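Long-range contact in uncharacterized protein AF0587 (Archaeoglobus fulgidus DSM 4304, PDB 2Q07), which is of unknown function but probably binds RNA through its C-terminal PUA domain and belongs to the archaeosine synthase type 1 family, linked to tRNA modification: residues L226-V240 with I256-F270. Residues are numbered along the deposited sequence; the frame is centred on the assembly and turned at random.
Sequences LEKNIYTVEIGDFEV and IRPNDVVVFHNSRIF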
ATOM      1  N   LEU A 226      -3.013 -20.415  -5.735  1.00 21.96           N
ATOM      2  CA  LEU A 226      -3.547 -21.449  -6.612  1.00 24.93           C
ATOM      3  C   LEU A 226      -4.385 -22.417  -5.780  1.00 26.24           C
ATOM      4  O   LEU A 226      -5.474 -22.816  -6.189  1.00 25.79           O
ATOM      5  CB  LEU A 226      -2.402 -22.202  -7.300  1.00 24.35           C
ATOM      6  CG  LEU A 226      -2.773 -23.245  -8.361  1.00 27.77           C
ATOM      7  CD1 LEU A 226      -3.613 -22.587  -9.443  1.00 25.10           C
ATOM      8  CD2 LEU A 226      -1.515 -23.845  -8.963  1.00 26.99           C
ATOM      9  N   GLU A 227      -3.870 -22.781  -4.610  1.00 27.76           N
ATOM     10  CA  GLU A 227      -4.562 -23.685  -3.692  1.00 30.36           C
ATOM     11  C   GLU A 227      -5.928 -23.137  -3.312  1.00 30.30           C
ATOM     12  O   GLU A 227      -6.948 -23.818  -3.447  1.00 31.21           O
ATOM     13  CB  GLU A 227      -3.759 -23.860  -2.402  1.00 33.23           C
ATOM     14  CG  GLU A 227      -2.695 -24.927  -2.421  1.00 36.82           C
ATOM     15  CD  GLU A 227      -1.849 -24.893  -1.160  1.00 38.41           C
ATOM     16  OE1 GLU A 227      -2.431 -24.906  -0.052  1.00 37.38           O
ATOM     17  OE2 GLU A 227      -0.605 -24.849  -1.278  1.00 41.18           O
ATOM     18  N   LYS A 228      -5.937 -21.904  -2.816  1.00 28.80           N
ATOM     19  CA  LYS A 228      -7.171 -21.262  -2.387  1.00 28.65           C
ATOM     20  C   LYS A 228      -8.000 -20.803  -3.579  1.00 28.26           C
ATOM     21  O   LYS A 228      -9.009 -20.122  -3.423  1.00 27.63           O
ATOM     22  CB  LYS A 228      -6.843 -20.083  -1.468  1.00 28.82           C
ATOM     23  CG  LYS A 228      -5.962 -20.468  -0.289  1.00 30.56           C
ATOM     24  CD  LYS A 228      -6.571 -21.624   0.491  1.00 32.23           C
ATOM     25  CE  LYS A 228      -5.694 -22.047   1.661  1.00 36.85           C
ATOM     26  NZ  LYS A 228      -6.213 -23.276   2.328  1.00 35.87           N
ATOM     27  N   ASN A 229      -7.564 -21.199  -4.768  1.00 29.08           N
ATOM     28  CA  ASN A 229      -8.240 -20.865  -6.010  1.00 28.10           C
ATOM     29  C   ASN A 229      -8.680 -19.408  -6.120  1.00 28.35           C
ATOM     30  O   ASN A 229      -9.828 -19.124  -6.470  1.00 26.61           O
ATOM     31  CB  ASN A 229      -9.452 -21.775  -6.203  1.00 32.76           C
ATOM     32  CG  ASN A 229      -9.505 -22.383  -7.586  1.00 34.42           C
ATOM     33  OD1 ASN A 229      -9.550 -21.669  -8.587  1.00 35.91           O
ATOM     34  ND2 ASN A 229      -9.489 -23.715  -7.652  1.00 37.08           N
ATOM     35  N   ILE A 230      -7.769 -18.488  -5.811  1.00 26.57           N
ATOM     36  CA  ILE A 230      -8.059 -17.059  -5.913  1.00 27.74           C
ATOM     37  C   ILE A 230      -7.040 -16.383  -6.838  1.00 28.95           C
ATOM     38  O   ILE A 230      -5.851 -16.719  -6.820  1.00 28.10           O
ATOM     39  CB  ILE A 230      -8.058 -16.372  -4.517  1.00 28.27           C
ATOM     40  CG1 ILE A 230      -6.751 -16.657  -3.778  1.00 27.29           C
ATOM     41  CG2 ILE A 230      -9.247 -16.878  -3.697  1.00 28.13           C
ATOM     42  CD1 ILE A 230      -6.643 -15.933  -2.441  1.00 25.33           C
ATOM     43  N   TYR A 231      -7.513 -15.436  -7.647  1.00 28.22           N
ATOM     44  CA  TYR A 231      -6.661 -14.741  -8.610  1.00 30.21           C
ATOM     45  C   TYR A 231      -6.007 -15.765  -9.529  1.00 29.49           C
ATOM     46  O   TYR A 231      -4.886 -15.578 -10.006  1.00 29.34           O
ATOM     47  CB  TYR A 231      -5.578 -13.924  -7.903  1.00 30.95           C
ATOM     48  CG  TYR A 231      -6.126 -12.803  -7.056  1.00 32.43           C
ATOM     49  CD1 TYR A 231      -6.234 -12.936  -5.670  1.00 32.65           C
ATOM     50  CD2 TYR A 231      -6.564 -11.617  -7.644  1.00 32.15           C
ATOM     51  CE1 TYR A 231      -6.768 -11.910  -4.888  1.00 32.67           C
ATOM     52  CE2 TYR A 231      -7.100 -10.588  -6.875  1.00 33.49           C
ATOM     53  CZ  TYR A 231      -7.200 -10.742  -5.496  1.00 33.50           C
ATOM     54  OH  TYR A 231      -7.735  -9.729  -4.730  1.00 34.34           O
ATOM     55  N   THR A 232      -6.730 -16.849  -9.774  1.00 28.49           N
ATOM     56  CA  THR A 232      -6.245 -17.931 -10.612  1.00 27.91           C
ATOM     57  C   THR A 232      -6.954 -17.986 -11.956  1.00 28.24           C
ATOM     58  O   THR A 232      -8.107 -17.568 -12.094  1.00 30.04           O
ATOM     59  CB  THR A 232      -6.424 -19.285  -9.905  1.00 27.37           C
ATOM     60  OG1 THR A 232      -7.756 -19.378  -9.384  1.00 28.22           O
ATOM     61  CG2 THR A 232      -5.430 -19.426  -8.757  1.00 26.27           C
ATOM     62  N   VAL A 233      -6.246 -18.504 -12.951  1.00 27.87           N
ATOM     63  CA  VAL A 233      -6.789 -18.640 -14.288  1.00 24.96           C
ATOM     64  C   VAL A 233      -6.319 -19.979 -14.852  1.00 26.07           C
ATOM     65  O   VAL A 233      -5.122 -20.293 -14.849  1.00 22.21           O
ATOM     66  CB  VAL A 233      -6.329 -17.474 -15.208  1.00 26.60           C
ATOM     67  CG1 VAL A 233      -6.349 -16.153 -14.438  1.00 23.78           C
ATOM     68  CG2 VAL A 233      -4.957 -17.739 -15.758  1.00 26.62           C
ATOM     69  N   GLU A 234      -7.274 -20.786 -15.299  1.00 24.09           N
ATOM     70  CA  GLU A 234      -6.956 -22.085 -15.874  1.00 26.06           C
ATOM     71  C   GLU A 234      -6.728 -21.882 -17.358  1.00 24.88           C
ATOM     72  O   GLU A 234      -7.511 -21.208 -18.017  1.00 26.95           O
ATOM     73  CB  GLU A 234      -8.107 -23.060 -15.658  1.00 27.47           C
ATOM     74  CG  GLU A 234      -7.816 -24.467 -16.145  1.00 34.00           C
ATOM     75  CD  GLU A 234      -9.011 -25.386 -15.997  1.00 38.29           C
ATOM     76  OE1 GLU A 234      -9.659 -25.349 -14.925  1.00 40.27           O
ATOM     77  OE2 GLU A 234      -9.298 -26.145 -16.946  1.00 40.94           O
ATOM     78  N   ILE A 235      -5.659 -22.473 -17.882  1.00 25.22           N
ATOM     79  CA  ILE A 235      -5.320 -22.331 -19.287  1.00 23.66           C
ATOM     80  C   ILE A 235      -5.191 -23.670 -20.029  1.00 24.80           C
ATOM     81  O   ILE A 235      -5.181 -24.748 -19.424  1.00 20.98           O
ATOM     82  CB  ILE A 235      -3.994 -21.545 -19.444  1.00 22.85           C
ATOM     83  CG1 ILE A 235      -2.838 -22.365 -18.867  1.00 21.10           C
ATOM     84  CG2 ILE A 235      -4.086 -20.203 -18.711  1.00 18.73           C
ATOM     85  CD1 ILE A 235      -1.473 -21.781 -19.154  1.00 21.07           C
ATOM     86  N   GLY A 236      -5.080 -23.588 -21.349  1.00 25.20           N
ATOM     87  CA  GLY A 236      -4.953 -24.791 -22.147  1.00 29.05           C
ATOM     88  C   GLY A 236      -3.608 -25.455 -21.938  1.00 30.39           C
ATOM     89  O   GLY A 236      -2.717 -24.886 -21.306  1.00 30.22           O
ATOM     90  N   ASP A 237      -3.467 -26.663 -22.474  1.00 32.86           N
ATOM     91  CA  ASP A 237      -2.232 -27.428 -22.372  1.00 33.92           C
ATOM     92  C   ASP A 237      -1.240 -27.096 -23.483  1.00 35.13           C
ATOM     93  O   ASP A 237      -0.939 -27.941 -24.329  1.00 34.88           O
ATOM     94  CB  ASP A 237      -2.535 -28.927 -22.414  1.00 36.98           C
ATOM     95  CG  ASP A 237      -2.746 -29.519 -21.038  1.00 38.74           C
ATOM     96  OD1 ASP A 237      -3.692 -29.098 -20.343  1.00 38.57           O
ATOM     97  OD2 ASP A 237      -1.960 -30.412 -20.655  1.00 42.32           O
ATOM     98  N   PHE A 238      -0.733 -25.868 -23.478  1.00 33.47           N
ATOM     99  CA  PHE A 238       0.241 -25.432 -24.469  1.00 33.62           C
ATOM    100  C   PHE A 238       1.490 -24.894 -23.767  1.00 34.11           C
ATOM    101  O   PHE A 238       1.441 -24.539 -22.586  1.00 34.02           O
ATOM    102  CB  PHE A 238      -0.379 -24.358 -25.368  1.00 30.38           C
ATOM    103  CG  PHE A 238      -1.076 -23.261 -24.609  1.00 29.95           C
ATOM    104  CD1 PHE A 238      -0.359 -22.191 -24.086  1.00 28.48           C
ATOM    105  CD2 PHE A 238      -2.450 -23.316 -24.393  1.00 28.25           C
ATOM    106  CE1 PHE A 238      -1.002 -21.189 -23.359  1.00 29.41           C
ATOM    107  CE2 PHE A 238      -3.102 -22.326 -23.668  1.00 27.05           C
ATOM    108  CZ  PHE A 238      -2.380 -21.260 -23.150  1.00 26.10           C
ATOM    109  N   GLU A 239       2.605 -24.847 -24.493  1.00 35.05           N
ATOM    110  CA  GLU A 239       3.864 -24.348 -23.945  1.00 35.49           C
ATOM    111  C   GLU A 239       3.730 -22.838 -23.759  1.00 34.47           C
ATOM    112  O   GLU A 239       3.565 -22.110 -24.734  1.00 35.66           O
ATOM    113  CB  GLU A 239       5.020 -24.629 -24.912  1.00 39.94           C
ATOM    114  CG  GLU A 239       5.106 -26.064 -25.435  1.00 44.77           C
ATOM    115  CD  GLU A 239       5.573 -27.062 -24.389  1.00 49.03           C
ATOM    116  OE1 GLU A 239       6.685 -26.881 -23.841  1.00 51.51           O
ATOM    117  OE2 GLU A 239       4.828 -28.032 -24.121  1.00 49.04           O
ATOM    118  N   VAL A 240       3.800 -22.360 -22.520  1.00 32.01           N
ATOM    119  CA  VAL A 240       3.666 -20.926 -22.278  1.00 29.54           C
ATOM    120  C   VAL A 240       4.953 -20.177 -22.617  1.00 29.31           C
ATOM    121  O   VAL A 240       6.038 -20.578 -22.208  1.00 28.02           O
ATOM    122  CB  VAL A 240       3.274 -20.632 -20.808  1.00 28.39           C
ATOM    123  CG1 VAL A 240       3.212 -19.129 -20.576  1.00 25.03           C
ATOM    124  CG2 VAL A 240       1.922 -21.274 -20.492  1.00 27.44           C
ATOM    125  N   ILE A 256     -10.905 -11.026 -10.993  1.00 41.85           N
ATOM    126  CA  ILE A 256      -9.687 -10.534 -11.633  1.00 40.90           C
ATOM    127  C   ILE A 256      -9.917  -9.266 -12.449  1.00 41.10           C
ATOM    128  O   ILE A 256     -10.824  -9.199 -13.282  1.00 41.18           O
ATOM    129  CB  ILE A 256      -9.060 -11.609 -12.567  1.00 38.94           C
ATOM    130  CG1 ILE A 256      -8.444 -12.730 -11.730  1.00 38.62           C
ATOM    131  CG2 ILE A 256      -8.001 -10.985 -13.452  1.00 38.77           C
ATOM    132  CD1 ILE A 256      -7.827 -13.835 -12.550  1.00 37.70           C
ATOM    133  N   ARG A 257      -9.085  -8.260 -12.197  1.00 40.90           N
ATOM    134  CA  ARG A 257      -9.162  -7.001 -12.920  1.00 41.32           C
ATOM    135  C   ARG A 257      -7.874  -6.824 -13.710  1.00 41.19           C
ATOM    136  O   ARG A 257      -6.837  -7.372 -13.343  1.00 38.50           O
ATOM    137  CB  ARG A 257      -9.345  -5.831 -11.952  1.00 43.71           C
ATOM    138  CG  ARG A 257     -10.663  -5.867 -11.206  1.00 45.52           C
ATOM    139  CD  ARG A 257     -11.012  -4.505 -10.661  1.00 49.39           C
ATOM    140  NE  ARG A 257     -12.373  -4.470 -10.138  1.00 51.53           N
ATOM    141  CZ  ARG A 257     -13.122  -3.375 -10.086  1.00 52.67           C
ATOM    142  NH1 ARG A 257     -12.639  -2.220 -10.530  1.00 52.28           N
ATOM    143  NH2 ARG A 257     -14.355  -3.433  -9.596  1.00 52.61           N
ATOM    144  N   PRO A 258      -7.924  -6.047 -14.804  1.00 41.07           N
ATOM    145  CA  PRO A 258      -6.763  -5.798 -15.658  1.00 41.77           C
ATOM    146  C   PRO A 258      -5.372  -5.931 -15.028  1.00 41.96           C
ATOM    147  O   PRO A 258      -4.865  -7.042 -14.898  1.00 45.54           O
ATOM    148  CB  PRO A 258      -7.049  -4.409 -16.205  1.00 41.13           C
ATOM    149  CG  PRO A 258      -8.512  -4.499 -16.468  1.00 41.18           C
ATOM    150  CD  PRO A 258      -9.056  -5.198 -15.221  1.00 40.65           C
ATOM    151  N   ASN A 259      -4.763  -4.822 -14.622  1.00 40.40           N
ATOM    152  CA  ASN A 259      -3.405  -4.858 -14.068  1.00 38.94           C
ATOM    153  C   ASN A 259      -3.168  -5.725 -12.825  1.00 36.61           C
ATOM    154  O   ASN A 259      -2.205  -5.500 -12.095  1.00 35.65           O
ATOM    155  CB  ASN A 259      -2.916  -3.431 -13.782  1.00 41.05           C
ATOM    156  CG  ASN A 259      -1.422  -3.256 -14.039  1.00 44.78           C
ATOM    157  OD1 ASN A 259      -0.845  -2.208 -13.738  1.00 46.88           O
ATOM    158  ND2 ASN A 259      -0.792  -4.280 -14.607  1.00 45.82           N
ATOM    159  N   ASP A 260      -4.019  -6.715 -12.582  1.00 33.84           N
ATOM    160  CA  ASP A 260      -3.832  -7.583 -11.420  1.00 31.68           C
ATOM    161  C   ASP A 260      -2.812  -8.687 -11.666  1.00 28.73           C
ATOM    162  O   ASP A 260      -2.651  -9.158 -12.793  1.00 28.14           O
ATOM    163  CB  ASP A 260      -5.157  -8.240 -11.005  1.00 31.46           C
ATOM    164  CG  ASP A 260      -6.006  -7.343 -10.131  1.00 34.76           C
ATOM    165  OD1 ASP A 260      -5.480  -6.315  -9.649  1.00 35.94           O
ATOM    166  OD2 ASP A 260      -7.194  -7.673  -9.917  1.00 34.96           O
ATOM    167  N   VAL A 261      -2.111  -9.082 -10.607  1.00 24.95           N
ATOM    168  CA  VAL A 261      -1.155 -10.173 -10.704  1.00 20.89           C
ATOM    169  C   VAL A 261      -2.026 -11.415 -10.545  1.00 21.21           C
ATOM    170  O   VAL A 261      -2.802 -11.527  -9.585  1.00 19.09           O
ATOM    171  CB  VAL A 261      -0.099 -10.139  -9.568  1.00 20.28           C
ATOM    172  CG1 VAL A 261       0.729 -11.420  -9.581  1.00 18.66           C
ATOM    173  CG2 VAL A 261       0.817  -8.946  -9.741  1.00 15.30           C
ATOM    174  N   VAL A 262      -1.917 -12.334 -11.495  1.00 19.11           N
ATOM    175  CA  VAL A 262      -2.708 -13.550 -11.451  1.00 17.62           C
ATOM    176  C   VAL A 262      -1.809 -14.773 -11.521  1.00 20.09           C
ATOM    177  O   VAL A 262      -0.652 -14.690 -11.924  1.00 18.89           O
ATOM    178  CB  VAL A 262      -3.726 -13.604 -12.623  1.00 18.48           C
ATOM    179  CG1 VAL A 262      -4.645 -12.385 -12.574  1.00 17.01           C
ATOM    180  CG2 VAL A 262      -2.998 -13.675 -13.956  1.00 18.45           C
ATOM    181  N   VAL A 263      -2.351 -15.912 -11.111  1.00 22.69           N
ATOM    182  CA  VAL A 263      -1.620 -17.160 -11.137  1.00 23.14           C
ATOM    183  C   VAL A 263      -2.339 -18.080 -12.111  1.00 23.14           C
ATOM    184  O   VAL A 263      -3.458 -18.523 -11.838  1.00 25.59           O
ATOM    185  CB  VAL A 263      -1.591 -17.815  -9.744  1.00 23.09           C
ATOM    186  CG1 VAL A 263      -0.965 -19.196  -9.829  1.00 24.14           C
ATOM    187  CG2 VAL A 263      -0.824 -16.929  -8.770  1.00 23.34           C
ATOM    188  N   PHE A 264      -1.707 -18.343 -13.253  1.00 20.27           N
ATOM    189  CA  PHE A 264      -2.279 -19.219 -14.271  1.00 18.91           C
ATOM    190  C   PHE A 264      -1.792 -20.648 -14.044  1.00 17.71           C
ATOM    191  O   PHE A 264      -0.795 -20.862 -13.351  1.00 14.30           O
ATOM    192  CB  PHE A 264      -1.886 -18.731 -15.673  1.00 19.15           C
ATOM    193  CG  PHE A 264      -0.399 -18.709 -15.927  1.00 17.44           C
ATOM    194  CD1 PHE A 264       0.279 -19.868 -16.314  1.00 17.93           C
ATOM    195  CD2 PHE A 264       0.320 -17.527 -15.788  1.00 15.22           C
ATOM    196  CE1 PHE A 264       1.655 -19.847 -16.561  1.00 16.81           C
ATOM    197  CE2 PHE A 264       1.688 -17.489 -16.027  1.00 13.24           C
ATOM    198  CZ  PHE A 264       2.363 -18.654 -16.416  1.00 15.20           C
ATOM    199  N   HIS A 265      -2.494 -21.627 -14.613  1.00 15.88           N
ATOM    200  CA  HIS A 265      -2.110 -23.024 -14.430  1.00 18.97           C
ATOM    201  C   HIS A 265      -2.822 -24.021 -15.365  1.00 19.86           C
ATOM    202  O   HIS A 265      -3.896 -23.743 -15.887  1.00 19.25           O
ATOM    203  CB  HIS A 265      -2.407 -23.448 -12.985  1.00 20.98           C
ATOM    204  CG  HIS A 265      -3.873 -23.495 -12.667  1.00 24.89           C
ATOM    205  ND1 HIS A 265      -4.611 -22.364 -12.390  1.00 25.66           N
ATOM    206  CD2 HIS A 265      -4.748 -24.529 -12.649  1.00 25.24           C
ATOM    207  CE1 HIS A 265      -5.878 -22.699 -12.216  1.00 27.22           C
ATOM    208  NE2 HIS A 265      -5.988 -24.006 -12.368  1.00 27.94           N
ATOM    209  N   ASN A 266      -2.186 -25.171 -15.571  1.00 21.02           N
ATOM    210  CA  ASN A 266      -2.752 -26.277 -16.342  1.00 22.49           C
ATOM    211  C   ASN A 266      -2.249 -27.570 -15.694  1.00 26.01           C
ATOM    212  O   ASN A 266      -1.770 -27.544 -14.563  1.00 24.21           O
ATOM    213  CB  ASN A 266      -2.396 -26.225 -17.836  1.00 22.55           C
ATOM    214  CG  ASN A 266      -0.915 -26.124 -18.103  1.00 21.44           C
ATOM    215  OD1 ASN A 266      -0.092 -26.732 -17.424  1.00 24.57           O
ATOM    216  ND2 ASN A 266      -0.571 -25.372 -19.131  1.00 22.74           N
ATOM    217  N   SER A 267      -2.342 -28.693 -16.396  1.00 29.26           N
ATOM    218  CA  SER A 267      -1.922 -29.968 -15.823  1.00 32.00           C
ATOM    219  C   SER A 267      -0.418 -30.171 -15.638  1.00 32.87           C
ATOM    220  O   SER A 267      -0.002 -31.118 -14.968  1.00 33.22           O
ATOM    221  CB  SER A 267      -2.472 -31.123 -16.665  1.00 32.29           C
ATOM    222  OG  SER A 267      -1.810 -31.183 -17.916  1.00 36.87           O
ATOM    223  N   ARG A 268       0.403 -29.297 -16.215  1.00 33.42           N
ATOM    224  CA  ARG A 268       1.849 -29.466 -16.089  1.00 33.56           C
ATOM    225  C   ARG A 268       2.583 -28.301 -15.429  1.00 32.03           C
ATOM    226  O   ARG A 268       3.695 -28.473 -14.932  1.00 30.79           O
ATOM    227  CB  ARG A 268       2.479 -29.726 -17.461  1.00 37.90           C
ATOM    228  CG  ARG A 268       2.481 -28.508 -18.370  1.00 43.13           C
ATOM    229  CD  ARG A 268       3.525 -28.618 -19.476  1.00 48.95           C
ATOM    230  NE  ARG A 268       3.255 -29.703 -20.416  1.00 52.45           N
ATOM    231  CZ  ARG A 268       4.009 -29.965 -21.481  1.00 54.93           C
ATOM    232  NH1 ARG A 268       5.077 -29.220 -21.737  1.00 55.99           N
ATOM    233  NH2 ARG A 268       3.698 -30.969 -22.291  1.00 56.22           N
ATOM    234  N   ILE A 269       1.977 -27.119 -15.423  1.00 30.09           N
ATOM    235  CA  ILE A 269       2.628 -25.966 -14.822  1.00 28.51           C
ATOM    236  C   ILE A 269       1.667 -24.935 -14.260  1.00 26.92           C
ATOM    237  O   ILE A 269       0.451 -24.986 -14.474  1.00 25.33           O
ATOM    238  CB  ILE A 269       3.510 -25.193 -15.852  1.00 30.73           C
ATOM    239  CG1 ILE A 269       2.621 -24.593 -16.941  1.00 30.28           C
ATOM    240  CG2 ILE A 269       4.539 -26.114 -16.492  1.00 29.16           C
ATOM    241  CD1 ILE A 269       3.333 -23.606 -17.834  1.00 32.83           C
ATOM    242  N   PHE A 270       2.243 -23.997 -13.523  1.00 24.92           N
ATOM    243  CA  PHE A 270       1.501 -22.871 -12.997  1.00 23.28           C
ATOM    244  C   PHE A 270       2.504 -21.730 -13.020  1.00 21.12           C
ATOM    245  O   PHE A 270       3.713 -21.965 -12.997  1.00 19.16           O
ATOM    246  CB  PHE A 270       0.933 -23.152 -11.596  1.00 24.46           C
ATOM    247  CG  PHE A 270       1.951 -23.231 -10.501  1.00 23.28           C
ATOM    248  CD1 PHE A 270       2.122 -22.163  -9.619  1.00 23.05           C
ATOM    249  CD2 PHE A 270       2.678 -24.398 -10.293  1.00 23.38           C
ATOM    250  CE1 PHE A 270       2.994 -22.259  -8.546  1.00 23.51           C
ATOM    251  CE2 PHE A 270       3.554 -24.512  -9.222  1.00 21.04           C
ATOM    252  CZ  PHE A 270       3.715 -23.442  -8.343  1.00 23.31           C
TER
HETATM  253  O   HOH W   1       2.094 -25.899 -20.081  1.00 30.67           O
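Val233 and Val263 sit at the heart of a parallel strand pair in which 232-235 runs beside 261-265 within the mixed sheet of the PUA domain. Four backbone bonds join them: Val263 N to Tyr231 O (2.8 Å), Val233 N to Val263 O, His265 N to Val233 O, and Ile235 N to His265 O. On the other edge of 232-235, Thr232 and Glu234 pair with the strand 249-252 region, which makes 232-235 an interior strand.

The imidazole of His265 is clasped between Leu226 CD1, 3.4 Å from the ring centroid, and Glu234 CA over the opposite face. On the sheet face bearing Val233 and Phe264, Val233 CG1 presses against Ile256 CD1 (3.3 Å), a tight fit, while Ile235 CD1 reaches Phe264 CD1.

Past the strands, Asn266 links two loops. With its CG held between backbone N and carbonyl carbon (chi1 54°), ND2 donates to Gly236 O at 3.1 Å and to a water that in turn donates to Phe238 O. Arg268 N closes an Asx turn on OD1, and Ile269 N, from the opposite face of the amide plane, completes an Asx motif. A leucine here would probably leave Gly236 O and both loop N-H groups without these partners, the 266-269 turn then being held mainly by its Asn266 N to Ile269 O bond.

Farther out, Ser267 OG donates to the syn lone pair of Asp237 OD2 (2.8 Å), and Glu239 OE2 forms a salt bridge with Arg268 NH1 (2.7 Å). The polarity thus changes along the contact, from backbone pairing, with an apolar face at Val233 and Phe264, to amide, hydroxyl and charged links between the loops.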